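Local coordinates for protein xyloglucan-specific endo-beta-1,4-glucanase BoGH5A (Bacteroides ovatus, PDB 3ZMR) that hydrolyses the internal beta-1,4-glucosidic bonds of the xyloglucan backbone with retention of configuration, releasing xyloglucan oligosaccharides, at residues Val126-Thr131 against Val158-Ile163; Ala166-Val171 against Lys444-Thr449. All blocks are in the same frame, centred on the assembly; numbering follows the deposited sequence.

Interaction 1: residues Val126-Thr131 against Val158-Ile163. With BGC (beta-D-glucopyranose), chain C; BGC (beta-D-glucopyranose), chain B.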
loop_
_atom_site.group_PDB
_atom_site.type_symbol
_atom_site.label_atom_id
_atom_site.label_comp_id
_atom_site.label_asym_id
_atom_site.label_seq_id
_atom_site.Cartn_x
_atom_site.Cartn_y
_atom_site.Cartn_z
ATOM N N VAL A 126 -3.540 -15.880 -2.234
ATOM C CA VAL A 126 -4.584 -15.632 -3.225
ATOM C C VAL A 126 -5.523 -14.539 -2.728
ATOM O O VAL A 126 -5.649 -14.294 -1.534
ATOM C CB VAL A 126 -5.371 -16.952 -3.500
ATOM C CG1 VAL A 126 -6.187 -17.375 -2.291
ATOM C CG2 VAL A 126 -6.233 -16.895 -4.745
ATOM N N ASN A 127 -6.177 -13.877 -3.671
ATOM C CA ASN A 127 -7.246 -12.955 -3.407
ATOM C C ASN A 127 -8.591 -13.632 -3.479
ATOM O O ASN A 127 -8.800 -14.499 -4.327
ATOM C CB ASN A 127 -7.292 -11.846 -4.441
ATOM C CG ASN A 127 -6.203 -10.806 -4.267
ATOM O OD1 ASN A 127 -6.457 -9.766 -3.681
ATOM N ND2 ASN A 127 -5.005 -11.069 -4.778
ATOM N N VAL A 128 -9.521 -13.207 -2.639
ATOM C CA VAL A 128 -10.951 -13.515 -2.785
ATOM C C VAL A 128 -11.562 -12.300 -3.500
ATOM O O VAL A 128 -12.254 -11.460 -2.910
ATOM C CB VAL A 128 -11.650 -13.783 -1.431
ATOM C CG1 VAL A 128 -13.116 -14.174 -1.635
ATOM C CG2 VAL A 128 -10.940 -14.883 -0.678
ATOM N N GLY A 129 -11.253 -12.186 -4.780
ATOM C CA GLY A 129 -11.609 -11.035 -5.557
ATOM C C GLY A 129 -13.056 -11.019 -6.039
ATOM O O GLY A 129 -13.751 -12.048 -6.066
ATOM N N ASN A 130 -13.496 -9.818 -6.409
ATOM C CA ASN A 130 -14.853 -9.553 -6.929
ATOM C C ASN A 130 -15.938 -10.075 -6.002
ATOM O O ASN A 130 -16.983 -10.607 -6.421
ATOM C CB ASN A 130 -15.034 -10.097 -8.338
ATOM C CG ASN A 130 -14.401 -9.221 -9.400
ATOM O OD1 ASN A 130 -13.664 -8.270 -9.132
ATOM N ND2 ASN A 130 -14.671 -9.581 -10.665
ATOM N N THR A 131 -15.709 -9.848 -4.719
ATOM C CA THR A 131 -16.567 -10.387 -3.676
ATOM C C THR A 131 -16.952 -9.287 -2.675
ATOM O O THR A 131 -17.861 -8.503 -2.980
ATOM C CB THR A 131 -15.980 -11.680 -3.092
ATOM O OG1 THR A 131 -15.627 -12.568 -4.167
ATOM C CG2 THR A 131 -16.977 -12.380 -2.175
ATOM N N VAL A 158 -15.400 -23.748 3.846
ATOM C CA VAL A 158 -14.794 -24.734 2.966
ATOM C C VAL A 158 -13.890 -24.078 1.916
ATOM O O VAL A 158 -12.884 -24.677 1.489
ATOM C CB VAL A 158 -15.819 -25.689 2.292
ATOM C CG1 VAL A 158 -16.515 -26.543 3.357
ATOM C CG2 VAL A 158 -16.808 -24.942 1.441
ATOM N N LEU A 159 -14.218 -22.860 1.476
ATOM C CA LEU A 159 -13.326 -22.156 0.544
ATOM C C LEU A 159 -11.965 -21.892 1.197
ATOM O O LEU A 159 -10.918 -22.178 0.636
ATOM C CB LEU A 159 -13.941 -20.810 0.107
ATOM C CG LEU A 159 -13.027 -19.920 -0.737
ATOM C CD1 LEU A 159 -12.608 -20.668 -2.012
ATOM C CD2 LEU A 159 -13.709 -18.584 -1.035
ATOM N N PHE A 160 -11.996 -21.322 2.401
ATOM C CA PHE A 160 -10.731 -21.005 3.084
ATOM C C PHE A 160 -9.935 -22.244 3.428
ATOM O O PHE A 160 -8.713 -22.229 3.325
ATOM C CB PHE A 160 -10.967 -20.127 4.316
ATOM C CG PHE A 160 -11.486 -18.754 3.957
ATOM C CD1 PHE A 160 -10.747 -17.916 3.103
ATOM C CD2 PHE A 160 -12.711 -18.284 4.451
ATOM C CE1 PHE A 160 -11.205 -16.652 2.777
ATOM C CE2 PHE A 160 -13.170 -17.018 4.108
ATOM C CZ PHE A 160 -12.423 -16.201 3.287
ATOM N N GLU A 161 -10.626 -23.320 3.815
ATOM C CA GLU A 161 -9.963 -24.595 4.045
ATOM C C GLU A 161 -9.311 -25.155 2.778
ATOM O O GLU A 161 -8.211 -25.696 2.817
ATOM C CB GLU A 161 -10.925 -25.618 4.656
ATOM C CG GLU A 161 -11.292 -25.270 6.084
ATOM C CD GLU A 161 -12.286 -26.200 6.707
ATOM O OE1 GLU A 161 -13.040 -26.887 5.972
ATOM O OE2 GLU A 161 -12.322 -26.209 7.960
ATOM N N GLY A 162 -9.977 -24.968 1.643
ATOM C CA GLY A 162 -9.424 -25.431 0.365
ATOM C C GLY A 162 -8.196 -24.646 -0.038
ATOM O O GLY A 162 -7.212 -25.188 -0.555
ATOM N N ILE A 163 -8.251 -23.327 0.181
ATOM C CA ILE A 163 -7.095 -22.449 -0.079
ATOM C C ILE A 163 -5.878 -22.905 0.726
ATOM O O ILE A 163 -4.764 -23.070 0.182
ATOM C CB ILE A 163 -7.460 -20.967 0.164
ATOM C CG1 ILE A 163 -8.429 -20.467 -0.923
ATOM C CG2 ILE A 163 -6.214 -20.071 0.255
ATOM C CD1 ILE A 163 -9.097 -19.152 -0.541
HETATM C C2 BGC C . -11.544 -7.561 -12.025
HETATM C C3 BGC C . -12.806 -7.390 -12.878
HETATM C C4 BGC C . -13.712 -6.328 -12.239
HETATM C C5 BGC C . -12.893 -5.076 -11.997
HETATM C C6 BGC C . -13.654 -3.931 -11.351
HETATM C C1 BGC C . -10.851 -6.225 -11.756
HETATM O O2 BGC C . -10.659 -8.454 -12.714
HETATM O O3 BGC C . -13.547 -8.601 -13.037
HETATM O O4 BGC C . -14.775 -5.931 -13.113
HETATM O O5 BGC C . -11.791 -5.371 -11.152
HETATM O O6 BGC C . -12.986 -2.760 -11.768
HETATM C C2 BGC B . -17.045 -5.222 -13.351
HETATM C C3 BGC B . -18.501 -5.495 -12.977
HETATM C C4 BGC B . -18.820 -6.986 -13.176
HETATM C C5 BGC B . -17.751 -7.863 -12.523
HETATM C C6 BGC B . -17.960 -9.337 -12.770
HETATM C C1 BGC B . -16.103 -6.193 -12.661
HETATM O O2 BGC B . -16.699 -3.876 -13.033
HETATM O O3 BGC B . -19.338 -4.601 -13.746
HETATM O O4 BGC B . -20.068 -7.379 -12.566
HETATM O O5 BGC B . -16.455 -7.525 -12.999
HETATM O O6 BGC B . -17.891 -9.604 -14.181
#
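V126 and V128 meet I163, L159 and F160 where strand 125-127 of the (beta/alpha)8 barrel is covered by helix 157-165, which follows it in the chain. The backbones stay well apart: the CA of V126 lies 7.9 Å from the CA of I163, and the CA of V128 lies 9.5 Å from the CA of F160, so side chains alone bridge the gap. V126 and N127 lie in the strand; further on the chain becomes the loop that carries N130 to the substrate.

V126 and V128 point their CB atoms toward helix 157-165, and N127, between them, points away. In the conformer given, CG1 of V126 touches two branches of I163, CG2 at 3.7 Å and CD1 at 3.8 Å. V128 divides its methyl groups: with CG1 anti to the backbone N (chi1 -177°), CG2 is left beside that N and approaches CE1 of F160 at 3.9 Å, the two side chains crossing nearly at a right angle, while CG1 makes a looser contact with CD2 of L159. F160 also packs on V171 and I173 of strand 170-173.

Beyond V128 the chemistry turns polar. The OG1 of T131 gives a hydrogen bond of 2.7 Å to the O of G129, arriving from above the carbonyl plane. ND2 of N130, a substrate-binding residue, donates a nearly straight bond to O3 of the chain C glucose (2.8 Å, 164° at the hydrogen). N127 has its amide bonded to R172, G394 and Y436. No hydrogen bond joins 126-131 to the helix, so this interface rests on apolar packing, whereas the loop that follows contributes a polar contact to the glucan through N130, alongside others such as W437.

Interaction 2: residues Ala166-Val171 against Lys444-Thr449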
loop_
_atom_site.group_PDB
_atom_site.type_symbol
_atom_site.label_atom_id
_atom_site.label_comp_id
_atom_site.label_asym_id
_atom_site.label_seq_id
_atom_site.Cartn_x
_atom_site.Cartn_y
_atom_site.Cartn_z
ATOM N N ALA A 166 -4.399 -26.358 -0.421
ATOM C CA ALA A 166 -3.663 -26.305 -1.685
ATOM C C ALA A 166 -2.228 -25.788 -1.510
ATOM O O ALA A 166 -1.417 -25.859 -2.431
ATOM C CB ALA A 166 -4.422 -25.425 -2.655
ATOM N N GLY A 167 -1.917 -25.237 -0.341
ATOM C CA GLY A 167 -0.558 -24.755 -0.072
ATOM C C GLY A 167 -0.390 -23.248 0.022
ATOM O O GLY A 167 0.722 -22.749 0.116
ATOM N N PHE A 168 -1.502 -22.527 0.046
ATOM C CA PHE A 168 -1.473 -21.074 0.234
ATOM C C PHE A 168 -1.520 -20.759 1.715
ATOM O O PHE A 168 -2.258 -21.387 2.464
ATOM C CB PHE A 168 -2.641 -20.411 -0.460
ATOM C CG PHE A 168 -2.619 -20.575 -1.940
ATOM C CD1 PHE A 168 -1.765 -19.812 -2.698
ATOM C CD2 PHE A 168 -3.418 -21.520 -2.576
ATOM C CE1 PHE A 168 -1.730 -19.937 -4.065
ATOM C CE2 PHE A 168 -3.382 -21.641 -3.961
ATOM C CZ PHE A 168 -2.542 -20.851 -4.702
ATOM N N ASP A 169 -0.772 -19.731 2.108
ATOM C CA ASP A 169 -0.766 -19.323 3.506
ATOM C C ASP A 169 -1.360 -17.946 3.809
ATOM O O ASP A 169 -1.488 -17.578 4.970
ATOM C CB ASP A 169 0.627 -19.460 4.084
ATOM C CG ASP A 169 1.049 -20.935 4.208
ATOM O OD1 ASP A 169 0.245 -21.815 4.663
ATOM O OD2 ASP A 169 2.164 -21.227 3.815
ATOM N N VAL A 170 -1.714 -17.200 2.760
ATOM C CA VAL A 170 -2.266 -15.836 2.884
ATOM C C VAL A 170 -3.477 -15.681 1.981
ATOM O O VAL A 170 -3.459 -16.138 0.842
ATOM C CB VAL A 170 -1.251 -14.749 2.422
ATOM C CG1 VAL A 170 -1.799 -13.337 2.641
ATOM C CG2 VAL A 170 0.080 -14.903 3.091
ATOM N N VAL A 171 -4.490 -14.996 2.469
ATOM C CA VAL A 171 -5.608 -14.566 1.617
ATOM C C VAL A 171 -5.765 -13.051 1.760
ATOM O O VAL A 171 -5.737 -12.513 2.879
ATOM C CB VAL A 171 -6.926 -15.314 1.914
ATOM C CG1 VAL A 171 -7.443 -15.102 3.332
ATOM C CG2 VAL A 171 -7.996 -14.967 0.896
ATOM N N LYS A 444 -10.241 -18.297 -12.019
ATOM C CA LYS A 444 -10.296 -18.716 -10.630
ATOM C C LYS A 444 -9.485 -20.006 -10.370
ATOM O O LYS A 444 -9.322 -20.862 -11.274
ATOM C CB LYS A 444 -11.748 -18.871 -10.173
ATOM C CG LYS A 444 -12.418 -20.151 -10.659
ATOM C CD LYS A 444 -13.932 -20.102 -10.480
ATOM C CE LYS A 444 -14.546 -21.441 -10.869
ATOM N NZ LYS A 444 -16.031 -21.406 -10.795
ATOM N N LEU A 445 -8.979 -20.149 -9.135
ATOM C CA LEU A 445 -8.252 -21.354 -8.766
ATOM C C LEU A 445 -9.126 -22.399 -8.099
ATOM O O LEU A 445 -8.827 -23.591 -8.142
ATOM C CB LEU A 445 -7.066 -21.028 -7.882
ATOM C CG LEU A 445 -6.042 -20.075 -8.461
ATOM C CD1 LEU A 445 -4.965 -19.854 -7.409
ATOM C CD2 LEU A 445 -5.432 -20.584 -9.781
ATOM N N PHE A 446 -10.215 -21.923 -7.495
ATOM C CA PHE A 446 -11.104 -22.768 -6.677
ATOM C C PHE A 446 -12.573 -22.568 -7.064
ATOM O O PHE A 446 -12.974 -21.518 -7.537
ATOM C CB PHE A 446 -10.958 -22.441 -5.164
ATOM C CG PHE A 446 -9.580 -22.653 -4.655
ATOM C CD1 PHE A 446 -9.165 -23.908 -4.232
ATOM C CD2 PHE A 446 -8.669 -21.613 -4.650
ATOM C CE1 PHE A 446 -7.858 -24.113 -3.826
ATOM C CE2 PHE A 446 -7.365 -21.826 -4.236
ATOM C CZ PHE A 446 -6.955 -23.078 -3.860
ATOM N N ASP A 447 -13.368 -23.609 -6.829
ATOM C CA ASP A 447 -14.806 -23.467 -6.807
ATOM C C ASP A 447 -15.186 -22.692 -5.535
ATOM O O ASP A 447 -14.885 -23.130 -4.422
ATOM C CB ASP A 447 -15.493 -24.817 -6.780
ATOM C CG ASP A 447 -16.943 -24.698 -7.070
ATOM O OD1 ASP A 447 -17.688 -24.229 -6.210
ATOM O OD2 ASP A 447 -17.350 -25.033 -8.171
ATOM N N ARG A 448 -15.820 -21.532 -5.699
ATOM C CA ARG A 448 -16.166 -20.709 -4.517
ATOM C C ARG A 448 -17.166 -21.362 -3.568
ATOM O O ARG A 448 -17.174 -21.115 -2.361
ATOM C CB ARG A 448 -16.682 -19.342 -4.932
ATOM C CG ARG A 448 -15.677 -18.415 -5.592
ATOM C CD ARG A 448 -14.466 -18.136 -4.700
ATOM N NE ARG A 448 -13.628 -17.093 -5.253
ATOM C CZ ARG A 448 -13.891 -15.797 -5.181
ATOM N NH1 ARG A 448 -14.925 -15.334 -4.483
ATOM N NH2 ARG A 448 -13.069 -14.950 -5.774
ATOM N N THR A 449 -18.034 -22.204 -4.103
ATOM C CA THR A 449 -19.047 -22.847 -3.271
ATOM C C THR A 449 -18.487 -23.970 -2.427
ATOM O O THR A 449 -18.792 -24.064 -1.214
ATOM C CB THR A 449 -20.217 -23.317 -4.138
ATOM O OG1 THR A 449 -20.793 -22.172 -4.771
ATOM C CG2 THR A 449 -21.277 -23.995 -3.277
#
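F168 and F446 pack together near the start of strand 170-173, on the beta-alpha-beta crossover of a (beta/alpha)8 barrel. Helix 157-165 ends here in a Schellman motif in which G167 takes a positive phi (110°), a conformation where a side chain would collide with the carbonyl O of A166.

The contacts across the segments are all apolar. CG of F168 and of F446 each sits anti to its own carbonyl carbon (chi1 -64° and -60°), which brings the two rings together between the segments, their side chains heading opposite ways. The rim of the F446 ring receives two neighbours near its plane: CB of A166 reaches CZ at 3.7 Å, and CE2 of F168 lies 3.9 Å from the same CZ. L445 crosses F168 at about a right angle and sets its CD1 3.8 Å from CZ of that ring. I462 and M463 of helix 456-471 also touch F168. Without the ring, as with an alanine at F168, CD1 of L445 and CZ of F446 would probably lose the partner they share.

Polar bonding does not cross between the segments. In 444-449, D447 forms an Asx turn, its OD1 accepting from the backbone N of T449 at 2.9 Å, on the anti side of the carboxylate.

Interactions 1 and 2 are both buried, and their centres lie about 5 Å apart on neighbouring elements of one barrel. Helix 157-165 is shared: it supplies the covering side chains of 158-163, then its end leads through 166-171 into strand 170-173, which pairs with strand 125-127. Interaction 1 joins strand 125-127 to helix 157-165, whereas interaction 2 brings in a loop from beyond the eighth strand, 273 residues further along. Aliphatic branches dominate the first and paired aromatic rings the second. Polar chemistry links them through R448, whose NH1 and NH2 probably hydrogen-bond OG1 of T131 and O of G129, tying the late loop to the substrate-binding one.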